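Local atomic coordinates of copper-containing nitrite reductase (Thermus scotoductus, PDB entry 6HBE), a protein that probably catalyses the copper-dependent reduction of nitrite to nitric oxide, and works as a homotrimer. Residues C[118-121]-C[122-126]; C[91-94]-C[95-99]; C[141-144]-C[145-148]; C[185-189]-C[190-194]. All coordinates share one frame; numbering follows the deposited sequence.

Contact 1: C[118-121]-C[122-126]. With CU (copper (II) ion), chain N.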
loop_
_atom_site.group_PDB
_atom_site.type_symbol
_atom_site.label_atom_id
_atom_site.label_comp_id
_atom_site.label_asym_id
_atom_site.label_seq_id
_atom_site.Cartn_x
_atom_site.Cartn_y
_atom_site.Cartn_z
ATOM N N GLY C 118 -4.079 -21.663 -13.439
ATOM C CA GLY C 118 -4.807 -22.205 -12.313
ATOM C C GLY C 118 -3.970 -21.987 -11.066
ATOM O O GLY C 118 -2.737 -21.806 -11.137
ATOM N N GLY C 119 -4.644 -22.007 -9.934
ATOM C CA GLY C 119 -3.979 -21.907 -8.618
ATOM C C GLY C 119 -3.032 -20.742 -8.464
ATOM O O GLY C 119 -3.372 -19.609 -8.833
ATOM N N HIS C 120 -1.823 -21.043 -7.967
ATOM C CA HIS C 120 -0.789 -20.073 -7.684
ATOM C C HIS C 120 -0.436 -19.265 -8.940
ATOM O O HIS C 120 -0.133 -18.074 -8.858
ATOM C CB HIS C 120 0.442 -20.825 -7.182
ATOM C CG HIS C 120 1.606 -19.952 -6.812
ATOM N ND1 HIS C 120 1.643 -19.190 -5.660
ATOM C CD2 HIS C 120 2.798 -19.761 -7.421
ATOM C CE1 HIS C 120 2.806 -18.571 -5.582
ATOM N NE2 HIS C 120 3.522 -18.894 -6.639
ATOM N N GLY C 121 -0.475 -19.923 -10.098
ATOM C CA GLY C 121 -0.012 -19.317 -11.322
ATOM C C GLY C 121 -0.849 -18.195 -11.838
ATOM O O GLY C 121 -0.347 -17.405 -12.625
ATOM N N ILE C 122 -2.132 -18.160 -11.478
ATOM C CA ILE C 122 -3.009 -17.044 -11.848
ATOM C C ILE C 122 -2.329 -15.733 -11.427
ATOM O O ILE C 122 -2.089 -14.843 -12.288
ATOM C CB ILE C 122 -4.415 -17.151 -11.214
ATOM C CG1 ILE C 122 -5.135 -18.442 -11.662
ATOM C CG2 ILE C 122 -5.238 -15.891 -11.518
ATOM C CD1 ILE C 122 -6.397 -18.745 -10.876
ATOM N N MET C 123 -1.954 -15.666 -10.140
ATOM C CA MET C 123 -1.302 -14.477 -9.556
ATOM C C MET C 123 0.114 -14.313 -10.078
ATOM O O MET C 123 0.482 -13.203 -10.533
ATOM C CB MET C 123 -1.307 -14.543 -8.009
ATOM C CG MET C 123 -2.708 -14.465 -7.389
ATOM S SD MET C 123 -3.701 -15.997 -7.449
ATOM C CE MET C 123 -2.907 -16.974 -6.166
ATOM N N ALA C 124 0.889 -15.411 -10.135
ATOM C CA ALA C 124 2.305 -15.286 -10.540
ATOM C C ALA C 124 2.485 -14.872 -12.012
ATOM O O ALA C 124 3.329 -14.015 -12.327
ATOM C CB ALA C 124 3.088 -16.563 -10.240
ATOM N N HIS C 125 1.675 -15.417 -12.906
ATOM C CA HIS C 125 1.778 -15.048 -14.347
ATOM C C HIS C 125 1.226 -13.663 -14.668
ATOM O O HIS C 125 1.767 -12.959 -15.522
ATOM C CB HIS C 125 1.081 -16.075 -15.251
ATOM C CG HIS C 125 1.827 -17.362 -15.390
ATOM N ND1 HIS C 125 1.849 -18.077 -16.572
ATOM C CD2 HIS C 125 2.565 -18.068 -14.505
ATOM C CE1 HIS C 125 2.555 -19.185 -16.396
ATOM N NE2 HIS C 125 3.008 -19.199 -15.157
ATOM N N THR C 126 0.124 -13.278 -14.031
ATOM C CA THR C 126 -0.493 -11.969 -14.310
ATOM C C THR C 126 0.490 -10.842 -14.006
ATOM O O THR C 126 0.709 -9.912 -14.828
ATOM C CB THR C 126 -1.822 -11.816 -13.569
ATOM O OG1 THR C 126 -2.769 -12.769 -14.082
ATOM C CG2 THR C 126 -2.391 -10.397 -13.733
HETATM CU CU CU N . 0.704 -17.648 -18.187
#

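Contact 2: C[91-94]-C[95-99]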
loop_
_atom_site.group_PDB
_atom_site.type_symbol
_atom_site.label_atom_id
_atom_site.label_comp_id
_atom_site.label_asym_id
_atom_site.label_seq_id
_atom_site.Cartn_x
_atom_site.Cartn_y
_atom_site.Cartn_z
ATOM N N GLY C 91 -8.397 -23.173 -18.723
ATOM C CA GLY C 91 -7.315 -23.336 -17.758
ATOM C C GLY C 91 -6.380 -24.465 -18.071
ATOM O O GLY C 91 -6.731 -25.370 -18.838
ATOM N N ASN C 92 -5.181 -24.409 -17.481
ATOM C CA ASN C 92 -4.199 -25.503 -17.516
ATOM C C ASN C 92 -3.856 -25.946 -18.949
ATOM O O ASN C 92 -3.920 -27.149 -19.314
ATOM C CB ASN C 92 -4.705 -26.695 -16.670
ATOM C CG ASN C 92 -3.612 -27.674 -16.298
ATOM O OD1 ASN C 92 -2.421 -27.378 -16.319
ATOM N ND2 ASN C 92 -4.032 -28.875 -15.935
ATOM N N VAL C 93 -3.473 -24.960 -19.753
ATOM C CA VAL C 93 -3.221 -25.166 -21.173
ATOM C C VAL C 93 -1.758 -25.517 -21.340
ATOM O O VAL C 93 -0.885 -24.681 -21.176
ATOM C CB VAL C 93 -3.613 -23.920 -22.000
ATOM C CG1 VAL C 93 -3.418 -24.183 -23.495
ATOM C CG2 VAL C 93 -5.065 -23.553 -21.711
ATOM N N GLN C 94 -1.485 -26.770 -21.710
ATOM C CA GLN C 94 -0.106 -27.260 -21.809
ATOM C C GLN C 94 0.649 -26.670 -23.018
ATOM O O GLN C 94 0.028 -26.231 -23.994
ATOM C CB GLN C 94 -0.103 -28.811 -21.899
ATOM C CG GLN C 94 -0.747 -29.529 -20.719
ATOM C CD GLN C 94 0.012 -29.321 -19.417
ATOM O OE1 GLN C 94 1.216 -29.569 -19.337
ATOM N NE2 GLN C 94 -0.688 -28.857 -18.391
ATOM N N PRO C 95 1.993 -26.660 -22.965
ATOM C CA PRO C 95 2.782 -26.193 -24.104
ATOM C C PRO C 95 2.339 -26.832 -25.435
ATOM O O PRO C 95 2.145 -28.054 -25.501
ATOM C CB PRO C 95 4.208 -26.630 -23.750
ATOM C CG PRO C 95 4.219 -26.705 -22.251
ATOM C CD PRO C 95 2.843 -27.141 -21.857
ATOM N N GLY C 96 2.110 -26.000 -26.446
ATOM C CA GLY C 96 1.702 -26.454 -27.754
ATOM C C GLY C 96 0.225 -26.757 -27.914
ATOM O O GLY C 96 -0.205 -27.056 -29.025
ATOM N N GLU C 97 -0.561 -26.670 -26.852
ATOM C CA GLU C 97 -1.995 -26.973 -26.918
ATOM C C GLU C 97 -2.804 -25.770 -27.440
ATOM O O GLU C 97 -2.339 -24.616 -27.313
ATOM C CB GLU C 97 -2.472 -27.384 -25.524
ATOM C CG GLU C 97 -3.790 -28.113 -25.499
ATOM C CD GLU C 97 -4.238 -28.586 -24.113
ATOM O OE1 GLU C 97 -5.404 -29.059 -24.045
ATOM O OE2 GLU C 97 -3.491 -28.475 -23.103
ATOM N N THR C 98 -4.008 -26.055 -27.985
ATOM C CA THR C 98 -5.010 -25.069 -28.392
ATOM C C THR C 98 -6.357 -25.320 -27.693
ATOM O O THR C 98 -6.758 -26.471 -27.493
ATOM C CB THR C 98 -5.213 -25.083 -29.942
ATOM O OG1 THR C 98 -3.997 -24.697 -30.577
ATOM C CG2 THR C 98 -6.274 -24.095 -30.388
ATOM N N ARG C 99 -7.047 -24.253 -27.292
ATOM C CA ARG C 99 -8.447 -24.357 -26.862
ATOM C C ARG C 99 -9.326 -23.435 -27.672
ATOM O O ARG C 99 -8.894 -22.377 -28.103
ATOM C CB ARG C 99 -8.626 -24.020 -25.373
ATOM C CG ARG C 99 -7.726 -24.795 -24.407
ATOM C CD ARG C 99 -8.153 -26.247 -24.176
ATOM N NE ARG C 99 -7.164 -26.939 -23.323
ATOM C CZ ARG C 99 -7.103 -26.816 -21.993
ATOM N NH1 ARG C 99 -7.989 -26.072 -21.324
ATOM N NH2 ARG C 99 -6.144 -27.440 -21.319
#

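Contact 3: C[141-144]-C[145-148]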
loop_
_atom_site.group_PDB
_atom_site.type_symbol
_atom_site.label_atom_id
_atom_site.label_comp_id
_atom_site.label_asym_id
_atom_site.label_seq_id
_atom_site.Cartn_x
_atom_site.Cartn_y
_atom_site.Cartn_z
ATOM N N LYS C 141 -27.229 3.867 -25.253
ATOM C CA LYS C 141 -26.149 4.850 -25.454
ATOM C C LYS C 141 -25.821 5.614 -24.154
ATOM O O LYS C 141 -26.702 5.856 -23.341
ATOM C CB LYS C 141 -26.507 5.807 -26.594
ATOM C CG LYS C 141 -26.599 5.068 -27.925
ATOM C CD LYS C 141 -26.882 5.993 -29.096
ATOM C CE LYS C 141 -27.043 5.211 -30.397
ATOM N NZ LYS C 141 -25.831 4.404 -30.719
ATOM N N TYR C 142 -24.541 5.950 -23.951
ATOM C CA TYR C 142 -24.105 6.743 -22.786
ATOM C C TYR C 142 -24.724 8.149 -22.871
ATOM O O TYR C 142 -25.113 8.613 -23.958
ATOM C CB TYR C 142 -22.548 6.819 -22.717
ATOM C CG TYR C 142 -21.857 5.473 -22.449
ATOM C CD1 TYR C 142 -21.856 4.896 -21.168
ATOM C CD2 TYR C 142 -21.196 4.798 -23.466
ATOM C CE1 TYR C 142 -21.225 3.668 -20.933
ATOM C CE2 TYR C 142 -20.565 3.577 -23.245
ATOM C CZ TYR C 142 -20.573 3.011 -21.984
ATOM O OH TYR C 142 -19.946 1.790 -21.801
ATOM N N ARG C 143 -24.828 8.825 -21.732
ATOM C CA ARG C 143 -25.598 10.061 -21.633
ATOM C C ARG C 143 -25.141 11.213 -22.551
ATOM O O ARG C 143 -26.000 11.868 -23.180
ATOM C CB ARG C 143 -25.683 10.495 -20.171
ATOM C CG ARG C 143 -26.396 11.808 -19.931
ATOM C CD ARG C 143 -26.759 11.968 -18.471
ATOM N NE ARG C 143 -26.876 13.369 -18.119
ATOM C CZ ARG C 143 -27.088 13.822 -16.894
ATOM N NH1 ARG C 143 -27.255 12.980 -15.881
ATOM N NH2 ARG C 143 -27.134 15.132 -16.688
ATOM N N MET C 144 -23.829 11.468 -22.651
ATOM C CA MET C 144 -23.324 12.555 -23.501
ATOM C C MET C 144 -23.529 12.262 -25.001
ATOM O O MET C 144 -23.760 13.182 -25.784
ATOM C CB MET C 144 -21.844 12.891 -23.227
ATOM C CG MET C 144 -21.373 14.212 -23.871
ATOM S SD MET C 144 -19.661 14.674 -23.431
ATOM C CE MET C 144 -19.915 15.285 -21.759
ATOM N N GLU C 145 -23.429 11.003 -25.416
ATOM C CA GLU C 145 -23.779 10.638 -26.804
ATOM C C GLU C 145 -25.263 10.906 -27.075
ATOM O O GLU C 145 -25.608 11.515 -28.084
ATOM C CB GLU C 145 -23.450 9.177 -27.120
ATOM C CG GLU C 145 -23.940 8.721 -28.507
ATOM C CD GLU C 145 -23.210 7.504 -29.084
ATOM O OE1 GLU C 145 -22.280 6.936 -28.457
ATOM O OE2 GLU C 145 -23.570 7.112 -30.214
ATOM N N ARG C 146 -26.128 10.481 -26.171
ATOM C CA ARG C 146 -27.570 10.714 -26.323
ATOM C C ARG C 146 -27.842 12.214 -26.437
ATOM O O ARG C 146 -28.446 12.654 -27.423
ATOM C CB ARG C 146 -28.372 10.092 -25.171
ATOM C CG ARG C 146 -29.880 10.322 -25.285
ATOM C CD ARG C 146 -30.723 9.621 -24.217
ATOM N NE ARG C 146 -30.487 10.131 -22.856
ATOM C CZ ARG C 146 -29.809 9.525 -21.872
ATOM N NH1 ARG C 146 -29.236 8.331 -22.024
ATOM N NH2 ARG C 146 -29.694 10.144 -20.699
ATOM N N GLU C 147 -27.364 12.984 -25.454
ATOM C CA GLU C 147 -27.530 14.451 -25.414
ATOM C C GLU C 147 -26.995 15.213 -26.626
ATOM O O GLU C 147 -27.622 16.178 -27.052
ATOM C CB GLU C 147 -26.923 15.055 -24.125
ATOM C CG GLU C 147 -27.702 14.703 -22.846
ATOM C CD GLU C 147 -26.996 15.125 -21.560
ATOM O OE1 GLU C 147 -25.807 15.496 -21.582
ATOM O OE2 GLU C 147 -27.625 15.109 -20.504
ATOM N N LEU C 148 -25.849 14.818 -27.176
ATOM C CA LEU C 148 -25.281 15.525 -28.322
ATOM C C LEU C 148 -25.789 15.020 -29.681
ATOM O O LEU C 148 -25.600 15.694 -30.702
ATOM C CB LEU C 148 -23.743 15.471 -28.278
ATOM C CG LEU C 148 -23.096 16.157 -27.060
ATOM C CD1 LEU C 148 -21.590 15.929 -27.096
ATOM C CD2 LEU C 148 -23.401 17.648 -27.011
HETATM O O HOH W 1 -29.174 6.767 -23.892
HETATM O O HOH W 2 -27.562 6.321 -20.658
HETATM O O HOH W 3 -22.936 5.090 -26.283
#

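Contact 4: C[185-189]-C[190-194]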
loop_
_atom_site.group_PDB
_atom_site.type_symbol
_atom_site.label_atom_id
_atom_site.label_comp_id
_atom_site.label_asym_id
_atom_site.label_seq_id
_atom_site.Cartn_x
_atom_site.Cartn_y
_atom_site.Cartn_z
ATOM N N PHE C 185 5.704 7.062 -19.197
ATOM C CA PHE C 185 5.548 8.407 -19.792
ATOM C C PHE C 185 5.389 8.364 -21.338
ATOM O O PHE C 185 5.753 9.312 -22.058
ATOM C CB PHE C 185 6.719 9.320 -19.361
ATOM C CG PHE C 185 6.861 9.448 -17.850
ATOM C CD1 PHE C 185 5.786 9.914 -17.068
ATOM C CD2 PHE C 185 8.063 9.138 -17.204
ATOM C CE1 PHE C 185 5.882 10.014 -15.679
ATOM C CE2 PHE C 185 8.159 9.252 -15.823
ATOM C CZ PHE C 185 7.076 9.699 -15.069
ATOM N N ARG C 186 4.792 7.274 -21.820
ATOM C CA ARG C 186 4.525 7.061 -23.259
ATOM C C ARG C 186 3.903 8.281 -23.952
ATOM O O ARG C 186 4.319 8.661 -25.053
ATOM C CB ARG C 186 3.559 5.874 -23.389
ATOM C CG ARG C 186 3.250 5.525 -24.787
ATOM C CD ARG C 186 2.559 4.190 -24.871
ATOM N NE ARG C 186 2.357 3.959 -26.284
ATOM C CZ ARG C 186 1.921 2.838 -26.831
ATOM N NH1 ARG C 186 1.627 1.779 -26.099
ATOM N NH2 ARG C 186 1.781 2.792 -28.148
ATOM N N TYR C 187 2.901 8.880 -23.300
ATOM C CA TYR C 187 2.149 9.982 -23.876
ATOM C C TYR C 187 2.641 11.361 -23.393
ATOM O O TYR C 187 2.008 12.379 -23.657
ATOM C CB TYR C 187 0.640 9.781 -23.678
ATOM C CG TYR C 187 0.145 8.430 -24.185
ATOM C CD1 TYR C 187 0.127 8.135 -25.552
ATOM C CD2 TYR C 187 -0.294 7.442 -23.296
ATOM C CE1 TYR C 187 -0.281 6.883 -26.030
ATOM C CE2 TYR C 187 -0.712 6.174 -23.752
ATOM C CZ TYR C 187 -0.734 5.900 -25.128
ATOM O OH TYR C 187 -1.147 4.655 -25.602
ATOM N N VAL C 188 3.788 11.393 -22.707
ATOM C CA VAL C 188 4.628 12.608 -22.662
ATOM C C VAL C 188 5.519 12.634 -23.911
ATOM O O VAL C 188 5.587 13.666 -24.612
ATOM C CB VAL C 188 5.475 12.710 -21.365
ATOM C CG1 VAL C 188 6.314 13.976 -21.347
ATOM C CG2 VAL C 188 4.564 12.705 -20.136
ATOM N N ASP C 189 6.206 11.508 -24.188
ATOM C CA ASP C 189 7.091 11.387 -25.349
ATOM C C ASP C 189 6.318 11.584 -26.661
ATOM O O ASP C 189 6.866 12.154 -27.615
ATOM C CB ASP C 189 7.783 10.019 -25.406
ATOM C CG ASP C 189 8.773 9.791 -24.260
ATOM O OD1 ASP C 189 9.226 10.738 -23.624
ATOM O OD2 ASP C 189 9.082 8.627 -23.997
ATOM N N GLU C 190 5.074 11.099 -26.706
ATOM C CA GLU C 190 4.199 11.239 -27.865
ATOM C C GLU C 190 2.815 11.710 -27.413
ATOM O O GLU C 190 1.894 10.888 -27.223
ATOM C CB GLU C 190 4.089 9.913 -28.649
ATOM C CG GLU C 190 5.372 9.388 -29.264
ATOM C CD GLU C 190 5.183 8.047 -29.990
ATOM O OE1 GLU C 190 5.179 6.965 -29.349
ATOM O OE2 GLU C 190 5.043 8.063 -31.235
ATOM N N PRO C 191 2.642 13.039 -27.237
ATOM C CA PRO C 191 1.338 13.552 -26.768
ATOM C C PRO C 191 0.154 13.250 -27.706
ATOM O O PRO C 191 0.340 13.149 -28.923
ATOM C CB PRO C 191 1.575 15.065 -26.614
ATOM C CG PRO C 191 3.062 15.221 -26.502
ATOM C CD PRO C 191 3.655 14.113 -27.325
ATOM N N ILE C 192 -1.019 13.053 -27.135
ATOM C CA ILE C 192 -2.240 12.694 -27.887
ATOM C C ILE C 192 -2.961 13.961 -28.441
ATOM O O ILE C 192 -3.399 14.817 -27.660
ATOM C CB ILE C 192 -3.192 11.871 -27.008
ATOM C CG1 ILE C 192 -2.559 10.532 -26.609
ATOM C CG2 ILE C 192 -4.541 11.649 -27.703
ATOM C CD1 ILE C 192 -3.265 9.839 -25.447
ATOM N N PRO C 193 -3.041 14.125 -29.783
ATOM C CA PRO C 193 -3.658 15.368 -30.290
ATOM C C PRO C 193 -5.173 15.373 -30.107
ATOM O O PRO C 193 -5.820 14.393 -30.426
ATOM C CB PRO C 193 -3.295 15.362 -31.808
ATOM C CG PRO C 193 -2.114 14.429 -31.919
ATOM C CD PRO C 193 -2.396 13.367 -30.873
ATOM N N VAL C 194 -5.707 16.477 -29.580
ATOM C CA VAL C 194 -7.146 16.710 -29.440
ATOM C C VAL C 194 -7.441 18.168 -29.821
ATOM O O VAL C 194 -6.529 18.966 -29.959
ATOM C CB VAL C 194 -7.656 16.421 -27.994
ATOM C CG1 VAL C 194 -7.328 14.968 -27.569
ATOM C CG2 VAL C 194 -7.159 17.445 -26.976
HETATM O O HOH W 4 5.985 7.134 -26.720
HETATM O O HOH W 5 2.665 6.271 -28.245
#

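Contact 1: C[118-121]-C[122-126]
Gly121 and His125 meet through the backbone: His125 N donates to Gly121 O at 2.8 Å, and the same oxygen lies 3.3 Å from His125 CB. One residue earlier, Ala124 N reaches His120 O at 3.1 Å. Ile122 holds CG1 beside its backbone N (chi1 -60°), which brings this branch back against the glycine turn: CG1 is 3.5 Å from Gly119 O and CD1 is 3.8 Å from Gly119 N. Ile122 N also donates to Gly119 O. This is the first turn of helix 120-126, which carries a ligand of the type 1 copper site in the cupredoxin fold: His125 ND1 binds copper at 2.0 Å, joined by His75, Cys115 and Gln130, while its NE2 is hydrogen-bonded to Glu385. With an alanine here in place of Ile122, the Gly118-Gly119 turn would probably lose its cover, and Phe269 of a neighbouring subunit and His114, a ligand of another copper, would be left with a gap beside them. The ring of His120 comes within 4.3 Å of Ala124 CB, measured from CD2, and its NE2 is hydrogen-bonded to Asn356.

Contact 2: C[91-94]-C[95-99]
Val93 lays its CG2 over one face of the Arg99 guanidinium, 3.9 Å from Arg99 CZ and above the centre of the flat group. The rim of that group is used for polar bonds. Arg99 NH1 donates to Gly91 O at 2.9 Å, and on the next side Arg99 NE makes a salt bridge to Glu97 OE1 at 2.8 Å. The NE bond lies in the guanidinium plane but strikes the carboxylate from above, 72° out of the carboxylate plane. A weaker bond runs from Arg99 NH2 to Glu97 OE2. That second oxygen has a stronger donor in Gln94 N, 3.0 Å from Glu97 OE2 and on the anti side of the carboxylate, so the glutamate ties the arginine to the backbone of the preceding loop. Glu97 gets there because its CG stands anti to the backbone N (chi1 -162°) and the chain stays extended beyond it; on the way, Glu97 CB passes 3.9 Å from Val93 CG1.

What sets these groups in place is the turn between them. Glu97 N donates to Gln94 O at 3.0 Å and closes it, with Pro95 at the second position and Gly96, with its positive phi, at the third. Further out, Arg99 NH1 also bonds Phe89 O in helix 87-90, and Val93 O accepts from Asn69 ND2, while the backbone of Val93 pairs with that of His75, a copper ligand. The 94-97 turn is a type II beta turn leading into strand 98-104, which pairs with strand 62-69 in the first cupredoxin sheet.

Contact 3: C[141-144]-C[145-148]
At the edge of the Arg143 guanidinium sits the carboxylate of Glu147, the two planes 72° apart. Arg143 NE donates to Glu147 OE2 at 3.0 Å in a salt bridge that meets the oxygen from above the carboxylate plane, 48° out of it. The Arg146 guanidinium is used differently: Arg143 CA lies over one of its faces, and a water in its plane at the edge bridges Arg146 NH1 (3.0 Å) to Lys141 O (2.9 Å). A bend at chi3 (66°) folds the Arg146 chain back to reach this spot. A leucine in place of Arg143 would probably leave Glu147 OE2 without its charged mate, with the carboxylate relying on the bond from its OE1 to Tyr224.

Lys141 NZ stands 3.6 Å from Glu145 OE2, a long salt bridge, while OE1 of the same glutamate pairs with Arg201 and takes a water that also accepts from Tyr142 N. Apolar contact comes from Met144 and Leu148, side by side with CG and CD1 3.7 Å apart. The backbone bond from Arg146 N to Tyr142 O, 3.1 Å, opens helix 143-148, with Tyr142 at the N-cap. The helix lies against the six-stranded sheet: Met144 and Leu148 rest on Tyr199 and Arg254 of strands 199-208 and 248-254, and Glu252 of the latter strand accepts from Met144 N.

Contact 4: C[185-189]-C[190-194]
Glu190 N donates to Arg186 O at 3.0 Å, ending the short helix 186-189, and two CA-H...O contacts, Tyr187 CA to Glu190 O at 3.5 Å and Pro191 CA to Tyr187 O at 3.4 Å, carry the chain on into its extended stretch. Around the Tyr187 ring each side has a different neighbour. Tyr187 CG stands beside the backbone N (chi1 -53°), which brings the ring to Ile192. Ile192 CD1 makes a CH-pi contact over one face, 4.1 Å from the ring centroid and 23° off the normal; Arg186 CG covers the opposite face over its centre, and Glu190 O lies at the edge, near the ring plane. The tyrosine hydroxyl is hydrogen-bonded to Asn181 and also stands over one face of the Arg186 guanidinium.

Strand 192-194 runs parallel to strand 277-282 at the margin of a sheet of the second cupredoxin domain; the contact joins helix 186-189 to this edge strand, with the Tyr187 ring between Arg186 CG and Ile192 CD1. Arg186 and Glu190 do not touch through their charged ends. A water 3.0 Å from Arg186 NE and 2.8 Å from Glu190 OE1 joins them, and a second water donates to Arg186 O and the same carboxylate oxygen. Arg186 NH1 bonds the carbonyls of Asn181 and Glu295. Asp189 OD2 accepts from NE2 of Gln37, a calcium ligand, while Phe185 meets Phe379 of a neighbouring subunit edge to face.

In the fold
Contacts 1 and 2 belong to the same N-terminal cupredoxin domain: their centres are 15 Å apart and their nearest atoms about 5 Å. Contact 1 supplies His125 to the type 1 copper, and contact 2 flanks that site, the Val93 side chain about 5 Å from that of His75 and about 9 Å from a bound copper. One turn earlier on helix 120-126, the side chain of Ile122 is about 6 Å from a further copper. Measured between centres, contacts 3 and 4 are 27 Å apart and about 40 and 33 Å, respectively, from contact 1. Contact 4 has the Asp189 side chain about 4 Å from a calcium; contact 3 is remote from the metal sites.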